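Local coordinates for protein UTP--glucose-1-phosphate uridylyltransferase (Acinetobacter baumannii, PDB 6IKX) that catalyses the transfer of a uridylyl group from UTP to alpha-D-glucose 1-phosphate, giving UDP-glucose and diphosphate, at residues Leu143-Ser148 with Glu247-Gln252; Met159-Pro164 with Gly253-Cys258. The protein carries 1 engineered substitution. One frame throughout, in Å; residues are numbered along the deposited sequence.

Contact 1. Residues Leu143-Ser148 with Glu247-Gln252; sequences LSRMIS and EAYRMQ. With SO4 (sulfate ion), chain I.
The Y249 ring and the R145 guanidinium lie with their planes 27° apart. Over one face of the Y249 ring lies M146. Its CB is 3.9 Å from the ring centroid and only 18° off the ring normal, a CH-pi contact. M146 SD comes in obliquely, 4.7 Å from the same centroid, as a Met-aromatic contact. With CG anti to the backbone N (chi1 177°), the M146 side chain runs back past CB and CG of Y249 rather than toward the hydroxyl. R145 reaches the hydroxyl end of the tyrosine obliquely. R145 CB is 3.3 Å and R145 CD 3.0 Å from Y249 OH, a tight approach of carbon to oxygen. The hydroxyl itself is hydrogen-bonded to D142, which also accepts from the backbone N of Q252. One face of the guanidinium is met by the amide of Q252, where OE1 stands 3.2 Å from R145 NE at a poor angle for a hydrogen bond. At the edge, near the plane, is a sulfate that probably came from the crystallisation liquor. R145 NH1 donates to its O1 in a weak bond of 3.4 Å. R145 NH2 has a firmer partner in the carbonyl of Q140. Q252 NE2 is bonded to D136. The contact lays helix 142-153 against the end of strand 246-250 and the turn after it. Strand 246-250 pairs in parallel with strand 156-162, whose Q157 and M159 also touch M146. On its other side it pairs antiparallel with strand 184-187. R209 and V211 of strand 209-212 also touch M146.

Contact 2. Residues Met159-Pro164 with Gly253-Cys258; sequences MVEAVP and GQTFDC
This contact bridges two sheets of a GT-A type nucleotidyltransferase fold. Strand 156-162 belongs to the large mixed sheet. Strand 254-257 forms a small antiparallel sheet with strand 132-135. The two strands do not pair through their backbones, and their nearest CA atoms, those of E161 and T255's neighbour Q254, are 8.3 Å apart. The gap between the backbones is spanned by E161 and T255, whose side chains come from opposite directions. The glutamate chain is extended beyond CG, which carries its carboxylate across to the threonine. T255 OG1 donates a hydrogen bond to E161 OE2, which receives it on the syn lone pair, the side of the other oxygen. The bond is short and joins a probably ionised carboxylate to a hydroxyl, both residues being only partly exposed. E161 OE1 is nearest T255 CG2, at 3.6 Å. V207 of strand 204-207 touches both side chains, and M251 lies against E161. The carbonyl of E161 accepts from S205 OG, while T255 also packs on V132. At the start of the second segment, the N of G253 is bonded to D142. Chi1 of T255 (78°) puts OG1 between the backbone N and the carbonyl carbon, with CG2 anti to that carbon. Both branches thus face the same carboxylate oxygen. The favourable contact is the bond, with T255 OG1 2.7 Å from E161 OE2, whereas T255 CG2 is a tight 3.0 Å from E161 OE2.

Overall arrangement
The centres of contacts 1 and 2 are about 13 Å apart, and the two contacts touch. Their segments alternate along the chain: helix 142-153 leads into strand 156-162, and strand 246-250 leads into strand 254-257. Strands 156-162 and 246-250 are parallel neighbours, with probable backbone hydrogen bonds from V160 N to Y249 O (2.9 Å) and from M251 N to V160 O (3.0 Å). M159 SD packs on M251 CG, and M159 CB on M146 SD. The side chain of V206, a UDP-glucose-binding residue, is about 9 Å from those of M146 and E161. T255 is about 10 Å, side chain to side chain, from D131, a UTP-binding residue. Neither ligand is bound to this chain here.

Contact 1. Residues Leu143-Ser148 with Glu247-Gln252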
ATOM      1  N   LEU A 143      -4.301 -31.215  12.439  1.00 49.24           N
ATOM      2  CA  LEU A 143      -2.901 -30.717  12.520  1.00 49.77           C
ATOM      3  C   LEU A 143      -2.305 -31.105  13.878  1.00 54.19           C
ATOM      4  O   LEU A 143      -1.098 -31.406  13.944  1.00 57.57           O
ATOM      5  CB  LEU A 143      -2.814 -29.207  12.334  1.00 42.00           C
ATOM      6  CG  LEU A 143      -1.378 -28.690  12.453  1.00 44.62           C
ATOM      7  CD1 LEU A 143      -0.504 -29.236  11.342  1.00 40.14           C
ATOM      8  CD2 LEU A 143      -1.339 -27.177  12.451  1.00 46.65           C
ATOM      9  N   SER A 144      -3.116 -31.046  14.931  1.00 51.99           N
ATOM     10  CA  SER A 144      -2.693 -31.374  16.311  1.00 51.96           C
ATOM     11  C   SER A 144      -2.453 -32.883  16.410  1.00 51.80           C
ATOM     12  O   SER A 144      -1.391 -33.290  16.918  1.00 51.02           O
ATOM     13  CB  SER A 144      -3.705 -30.861  17.283  1.00 52.96           C
ATOM     14  OG  SER A 144      -3.938 -31.797  18.308  1.00 61.63           O
ATOM     15  N   ARG A 145      -3.389 -33.698  15.922  1.00 53.16           N
ATOM     16  CA  ARG A 145      -3.190 -35.166  15.864  1.00 56.52           C
ATOM     17  C   ARG A 145      -1.854 -35.451  15.193  1.00 55.46           C
ATOM     18  O   ARG A 145      -1.063 -36.224  15.740  1.00 53.55           O
ATOM     19  CB  ARG A 145      -4.262 -35.848  15.026  1.00 60.98           C
ATOM     20  CG  ARG A 145      -5.505 -36.200  15.814  1.00 62.90           C
ATOM     21  CD  ARG A 145      -6.631 -36.341  14.832  1.00 66.98           C
ATOM     22  NE  ARG A 145      -7.791 -35.751  15.436  1.00 71.85           N
ATOM     23  CZ  ARG A 145      -8.608 -36.389  16.243  1.00 71.45           C
ATOM     24  NH1 ARG A 145      -8.394 -37.660  16.523  1.00 73.74           N
ATOM     25  NH2 ARG A 145      -9.640 -35.754  16.764  1.00 83.30           N
ATOM     26  N   MET A 146      -1.658 -34.860  14.016  1.00 55.34           N
ATOM     27  CA  MET A 146      -0.486 -35.106  13.143  1.00 52.33           C
ATOM     28  C   MET A 146       0.813 -34.621  13.812  1.00 45.35           C
ATOM     29  O   MET A 146       1.806 -35.312  13.656  1.00 48.98           O
ATOM     30  CB  MET A 146      -0.694 -34.439  11.781  1.00 51.13           C
ATOM     31  CG  MET A 146       0.493 -34.602  10.871  1.00 51.99           C
ATOM     32  SD  MET A 146       0.096 -34.268   9.154  1.00 51.00           S
ATOM     33  CE  MET A 146       0.792 -32.627   8.960  1.00 49.46           C
ATOM     34  N   ILE A 147       0.827 -33.482  14.513  1.00 48.07           N
ATOM     35  CA  ILE A 147       2.034 -32.964  15.247  1.00 50.98           C
ATOM     36  C   ILE A 147       2.404 -33.981  16.347  1.00 50.57           C
ATOM     37  O   ILE A 147       3.608 -34.340  16.485  1.00 49.87           O
ATOM     38  CB  ILE A 147       1.809 -31.521  15.783  1.00 50.73           C
ATOM     39  CG1 ILE A 147       1.781 -30.506  14.631  1.00 53.09           C
ATOM     40  CG2 ILE A 147       2.849 -31.115  16.829  1.00 42.29           C
ATOM     41  CD1 ILE A 147       1.268 -29.130  14.979  1.00 46.53           C
ATOM     42  N   SER A 148       1.418 -34.464  17.095  1.00 46.59           N
ATOM     43  CA  SER A 148       1.678 -35.391  18.223  1.00 56.93           C
ATOM     44  C   SER A 148       2.295 -36.669  17.632  1.00 57.27           C
ATOM     45  O   SER A 148       3.427 -37.044  17.997  1.00 53.94           O
ATOM     46  CB  SER A 148       0.441 -35.608  19.075  1.00 54.10           C
ATOM     47  OG  SER A 148      -0.323 -36.669  18.577  1.00 63.45           O
ATOM     48  N   GLU A 247       6.120 -40.527   7.083  1.00 43.67           N
ATOM     49  CA  GLU A 247       4.809 -41.181   7.235  1.00 44.81           C
ATOM     50  C   GLU A 247       3.724 -40.293   6.630  1.00 46.18           C
ATOM     51  O   GLU A 247       3.838 -39.050   6.610  1.00 53.99           O
ATOM     52  CB  GLU A 247       4.474 -41.407   8.698  1.00 44.11           C
ATOM     53  CG  GLU A 247       5.450 -42.313   9.410  1.00 48.63           C
ATOM     54  CD  GLU A 247       5.092 -42.534  10.864  1.00 46.87           C
ATOM     55  OE1 GLU A 247       4.301 -41.735  11.421  1.00 50.41           O
ATOM     56  OE2 GLU A 247       5.561 -43.518  11.418  1.00 59.03           O
ATOM     57  N   ALA A 248       2.700 -40.951   6.151  1.00 47.72           N
ATOM     58  CA  ALA A 248       1.471 -40.349   5.635  1.00 45.42           C
ATOM     59  C   ALA A 248       0.438 -40.464   6.753  1.00 44.03           C
ATOM     60  O   ALA A 248       0.221 -41.576   7.257  1.00 51.46           O
ATOM     61  CB  ALA A 248       1.095 -41.060   4.363  1.00 46.41           C
ATOM     62  N   TYR A 249      -0.060 -39.312   7.194  1.00 51.58           N
ATOM     63  CA  TYR A 249      -1.070 -39.132   8.258  1.00 51.13           C
ATOM     64  C   TYR A 249      -2.394 -38.847   7.557  1.00 54.27           C
ATOM     65  O   TYR A 249      -2.478 -37.838   6.835  1.00 50.27           O
ATOM     66  CB  TYR A 249      -0.710 -37.982   9.218  1.00 49.85           C
ATOM     67  CG  TYR A 249      -1.898 -37.578  10.052  1.00 49.89           C
ATOM     68  CD1 TYR A 249      -2.270 -38.294  11.175  1.00 44.35           C
ATOM     69  CD2 TYR A 249      -2.750 -36.581   9.607  1.00 50.73           C
ATOM     70  CE1 TYR A 249      -3.416 -37.969  11.884  1.00 54.54           C
ATOM     71  CE2 TYR A 249      -3.917 -36.273  10.276  1.00 48.57           C
ATOM     72  CZ  TYR A 249      -4.246 -36.959  11.425  1.00 54.62           C
ATOM     73  OH  TYR A 249      -5.388 -36.609  12.073  1.00 52.90           O
ATOM     74  N   ARG A 250      -3.390 -39.698   7.784  1.00 51.46           N
ATOM     75  CA  ARG A 250      -4.700 -39.602   7.111  1.00 51.14           C
ATOM     76  C   ARG A 250      -5.661 -38.836   8.007  1.00 53.95           C
ATOM     77  O   ARG A 250      -5.996 -39.320   9.109  1.00 50.68           O
ATOM     78  CB  ARG A 250      -5.292 -40.978   6.789  1.00 58.68           C
ATOM     79  CG  ARG A 250      -6.602 -40.939   6.004  1.00 52.82           C
ATOM     80  CD  ARG A 250      -7.193 -42.328   5.989  1.00 62.54           C
ATOM     81  NE  ARG A 250      -8.456 -42.482   5.271  1.00 71.42           N
ATOM     82  CZ  ARG A 250      -9.091 -43.644   5.146  1.00 65.17           C
ATOM     83  NH1 ARG A 250      -8.591 -44.734   5.700  1.00 71.42           N
ATOM     84  NH2 ARG A 250     -10.224 -43.722   4.482  1.00 66.84           N
ATOM     85  N   MET A 251      -6.124 -37.718   7.470  1.00 53.38           N
ATOM     86  CA  MET A 251      -7.125 -36.823   8.061  1.00 53.84           C
ATOM     87  C   MET A 251      -8.288 -37.624   8.637  1.00 53.40           C
ATOM     88  O   MET A 251      -8.693 -38.637   8.043  1.00 43.00           O
ATOM     89  CB  MET A 251      -7.712 -35.928   6.976  1.00 58.46           C
ATOM     90  CG  MET A 251      -6.786 -34.859   6.537  1.00 63.13           C
ATOM     91  SD  MET A 251      -7.601 -33.878   5.305  1.00 56.85           S
ATOM     92  CE  MET A 251      -8.869 -33.051   6.267  1.00 59.59           C
ATOM     93  N   GLN A 252      -8.883 -37.055   9.674  1.00 53.67           N
ATOM     94  CA  GLN A 252     -10.212 -37.447  10.191  1.00 58.98           C
ATOM     95  C   GLN A 252     -11.227 -36.379   9.742  1.00 54.64           C
ATOM     96  O   GLN A 252     -12.406 -36.697   9.737  1.00 59.30           O
ATOM     97  CB  GLN A 252     -10.016 -37.743  11.690  1.00 64.24           C
ATOM     98  CG  GLN A 252     -11.123 -37.279  12.611  1.00 70.06           C
ATOM     99  CD  GLN A 252     -10.973 -35.811  12.854  1.00 66.91           C
ATOM    100  OE1 GLN A 252      -9.857 -35.323  13.024  1.00 71.07           O
ATOM    101  NE2 GLN A 252     -12.098 -35.116  12.839  1.00 69.97           N
TER
HETATM  102  S   SO4 I 307     -11.680 -39.481  18.409  1.00144.20           S
HETATM  103  O1  SO4 I 307     -10.743 -38.479  18.843  1.00132.10           O
HETATM  104  O2  SO4 I 307     -12.473 -39.897  19.533  1.00166.82           O
HETATM  105  O3  SO4 I 307     -10.960 -40.615  17.893  1.00137.59           O
HETATM  106  O4  SO4 I 307     -12.545 -38.947  17.381  1.00140.13           O

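Contact 2. Residues Met159-Pro164 with Gly253-Cys258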
ATOM      1  N   MET A 159       0.142 -34.846   5.540  1.00 44.54           N
ATOM      2  CA  MET A 159      -1.323 -35.055   5.682  1.00 43.42           C
ATOM      3  C   MET A 159      -1.882 -35.475   4.310  1.00 43.79           C
ATOM      4  O   MET A 159      -1.465 -34.881   3.290  1.00 39.98           O
ATOM      5  CB  MET A 159      -2.022 -33.804   6.226  1.00 44.82           C
ATOM      6  CG  MET A 159      -3.507 -34.034   6.532  1.00 49.96           C
ATOM      7  SD  MET A 159      -4.381 -32.654   7.293  1.00 49.72           S
ATOM      8  CE  MET A 159      -3.331 -32.334   8.708  1.00 52.51           C
ATOM      9  N   VAL A 160      -2.739 -36.501   4.300  1.00 42.79           N
ATOM     10  CA  VAL A 160      -3.404 -37.066   3.087  1.00 43.87           C
ATOM     11  C   VAL A 160      -4.884 -37.307   3.386  1.00 44.17           C
ATOM     12  O   VAL A 160      -5.268 -37.371   4.569  1.00 44.05           O
ATOM     13  CB  VAL A 160      -2.743 -38.370   2.602  1.00 42.79           C
ATOM     14  CG1 VAL A 160      -1.286 -38.160   2.238  1.00 49.20           C
ATOM     15  CG2 VAL A 160      -2.871 -39.514   3.602  1.00 45.45           C
ATOM     16  N   GLU A 161      -5.693 -37.458   2.345  1.00 51.53           N
ATOM     17  CA  GLU A 161      -7.143 -37.731   2.508  1.00 53.06           C
ATOM     18  C   GLU A 161      -7.628 -38.600   1.346  1.00 55.33           C
ATOM     19  O   GLU A 161      -7.266 -38.300   0.189  1.00 68.05           O
ATOM     20  CB  GLU A 161      -7.860 -36.398   2.677  1.00 52.03           C
ATOM     21  CG  GLU A 161      -8.826 -36.056   1.590  1.00 52.63           C
ATOM     22  CD  GLU A 161      -9.510 -34.736   1.850  1.00 53.43           C
ATOM     23  OE1 GLU A 161     -10.461 -34.687   2.680  1.00 59.87           O
ATOM     24  OE2 GLU A 161      -9.051 -33.760   1.254  1.00 61.98           O
ATOM     25  N   ALA A 162      -8.362 -39.669   1.662  1.00 58.02           N
ATOM     26  CA  ALA A 162      -9.028 -40.562   0.683  1.00 60.38           C
ATOM     27  C   ALA A 162      -9.863 -39.705  -0.284  1.00 63.83           C
ATOM     28  O   ALA A 162     -10.651 -38.868   0.204  1.00 59.02           O
ATOM     29  CB  ALA A 162      -9.891 -41.557   1.425  1.00 57.66           C
ATOM     30  N   VAL A 163      -9.667 -39.878  -1.593  1.00 63.47           N
ATOM     31  CA  VAL A 163     -10.490 -39.269  -2.689  1.00 60.14           C
ATOM     32  C   VAL A 163     -11.091 -40.406  -3.520  1.00 68.36           C
ATOM     33  O   VAL A 163     -10.577 -41.526  -3.495  1.00 66.64           O
ATOM     34  CB  VAL A 163      -9.639 -38.342  -3.576  1.00 56.20           C
ATOM     35  CG1 VAL A 163      -9.070 -37.176  -2.784  1.00 53.19           C
ATOM     36  CG2 VAL A 163      -8.524 -39.100  -4.292  1.00 57.09           C
ATOM     37  N   PRO A 164     -12.193 -40.178  -4.274  1.00 67.14           N
ATOM     38  CA  PRO A 164     -12.723 -41.190  -5.196  1.00 66.96           C
ATOM     39  C   PRO A 164     -11.708 -41.718  -6.229  1.00 65.39           C
ATOM     40  O   PRO A 164     -10.952 -40.909  -6.739  1.00 59.43           O
ATOM     41  CB  PRO A 164     -13.876 -40.442  -5.879  1.00 69.18           C
ATOM     42  CG  PRO A 164     -14.336 -39.479  -4.814  1.00 67.19           C
ATOM     43  CD  PRO A 164     -13.046 -38.985  -4.202  1.00 68.34           C
ATOM     44  N   GLY A 253     -10.776 -35.188   9.316  1.00 53.67           N
ATOM     45  CA  GLY A 253     -11.628 -34.006   9.052  1.00 54.30           C
ATOM     46  C   GLY A 253     -11.893 -33.850   7.559  1.00 53.78           C
ATOM     47  O   GLY A 253     -11.757 -34.833   6.849  1.00 54.27           O
ATOM     48  N   GLN A 254     -12.211 -32.646   7.092  1.00 53.22           N
ATOM     49  CA  GLN A 254     -12.664 -32.372   5.699  1.00 54.88           C
ATOM     50  C   GLN A 254     -11.888 -31.171   5.135  1.00 48.23           C
ATOM     51  O   GLN A 254     -11.695 -30.195   5.894  1.00 48.87           O
ATOM     52  CB  GLN A 254     -14.170 -32.111   5.710  1.00 56.07           C
ATOM     53  CG  GLN A 254     -14.808 -32.233   4.335  1.00 61.68           C
ATOM     54  CD  GLN A 254     -16.304 -32.010   4.307  1.00 64.84           C
ATOM     55  OE1 GLN A 254     -16.959 -32.286   3.298  1.00 73.18           O
ATOM     56  NE2 GLN A 254     -16.856 -31.494   5.400  1.00 61.32           N
ATOM     57  N   THR A 255     -11.460 -31.209   3.869  1.00 48.23           N
ATOM     58  CA  THR A 255     -10.686 -30.108   3.221  1.00 49.38           C
ATOM     59  C   THR A 255     -11.589 -29.316   2.279  1.00 48.60           C
ATOM     60  O   THR A 255     -12.620 -29.861   1.867  1.00 50.34           O
ATOM     61  CB  THR A 255      -9.435 -30.627   2.508  1.00 56.80           C
ATOM     62  OG1 THR A 255      -9.808 -31.211   1.260  1.00 55.94           O
ATOM     63  CG2 THR A 255      -8.702 -31.650   3.346  1.00 62.78           C
ATOM     64  N   PHE A 256     -11.220 -28.063   1.991  1.00 49.85           N
ATOM     65  CA  PHE A 256     -11.873 -27.201   0.977  1.00 45.29           C
ATOM     66  C   PHE A 256     -10.787 -26.444   0.249  1.00 47.55           C
ATOM     67  O   PHE A 256      -9.974 -25.768   0.911  1.00 49.92           O
ATOM     68  CB  PHE A 256     -12.848 -26.208   1.598  1.00 46.08           C
ATOM     69  CG  PHE A 256     -13.896 -26.841   2.472  1.00 47.87           C
ATOM     70  CD1 PHE A 256     -13.632 -27.128   3.796  1.00 55.48           C
ATOM     71  CD2 PHE A 256     -15.141 -27.164   1.964  1.00 50.84           C
ATOM     72  CE1 PHE A 256     -14.594 -27.731   4.592  1.00 55.43           C
ATOM     73  CE2 PHE A 256     -16.109 -27.750   2.761  1.00 52.99           C
ATOM     74  CZ  PHE A 256     -15.824 -28.055   4.071  1.00 54.56           C
ATOM     75  N   ASP A 257     -10.746 -26.616  -1.069  1.00 49.38           N
ATOM     76  CA  ASP A 257      -9.724 -25.962  -1.914  1.00 54.43           C
ATOM     77  C   ASP A 257     -10.318 -24.626  -2.368  1.00 61.20           C
ATOM     78  O   ASP A 257     -11.148 -24.668  -3.292  1.00 58.92           O
ATOM     79  CB  ASP A 257      -9.277 -26.881  -3.052  1.00 52.93           C
ATOM     80  CG  ASP A 257      -8.275 -26.201  -3.965  1.00 54.60           C
ATOM     81  OD1 ASP A 257      -7.464 -25.410  -3.459  1.00 61.12           O
ATOM     82  OD2 ASP A 257      -8.341 -26.428  -5.175  1.00 82.31           O
ATOM     83  N   CYS A 258      -9.930 -23.520  -1.705  1.00 57.28           N
ATOM     84  CA  CYS A 258     -10.404 -22.140  -1.984  1.00 61.79           C
ATOM     85  C   CYS A 258      -9.675 -21.573  -3.200  1.00 75.97           C
ATOM     86  O   CYS A 258     -10.311 -20.829  -3.968  1.00 91.70           O
ATOM     87  CB  CYS A 258     -10.275 -21.259  -0.755  1.00 55.65           C
ATOM     88  SG  CYS A 258     -11.343 -21.896   0.559  1.00 56.80           S
TER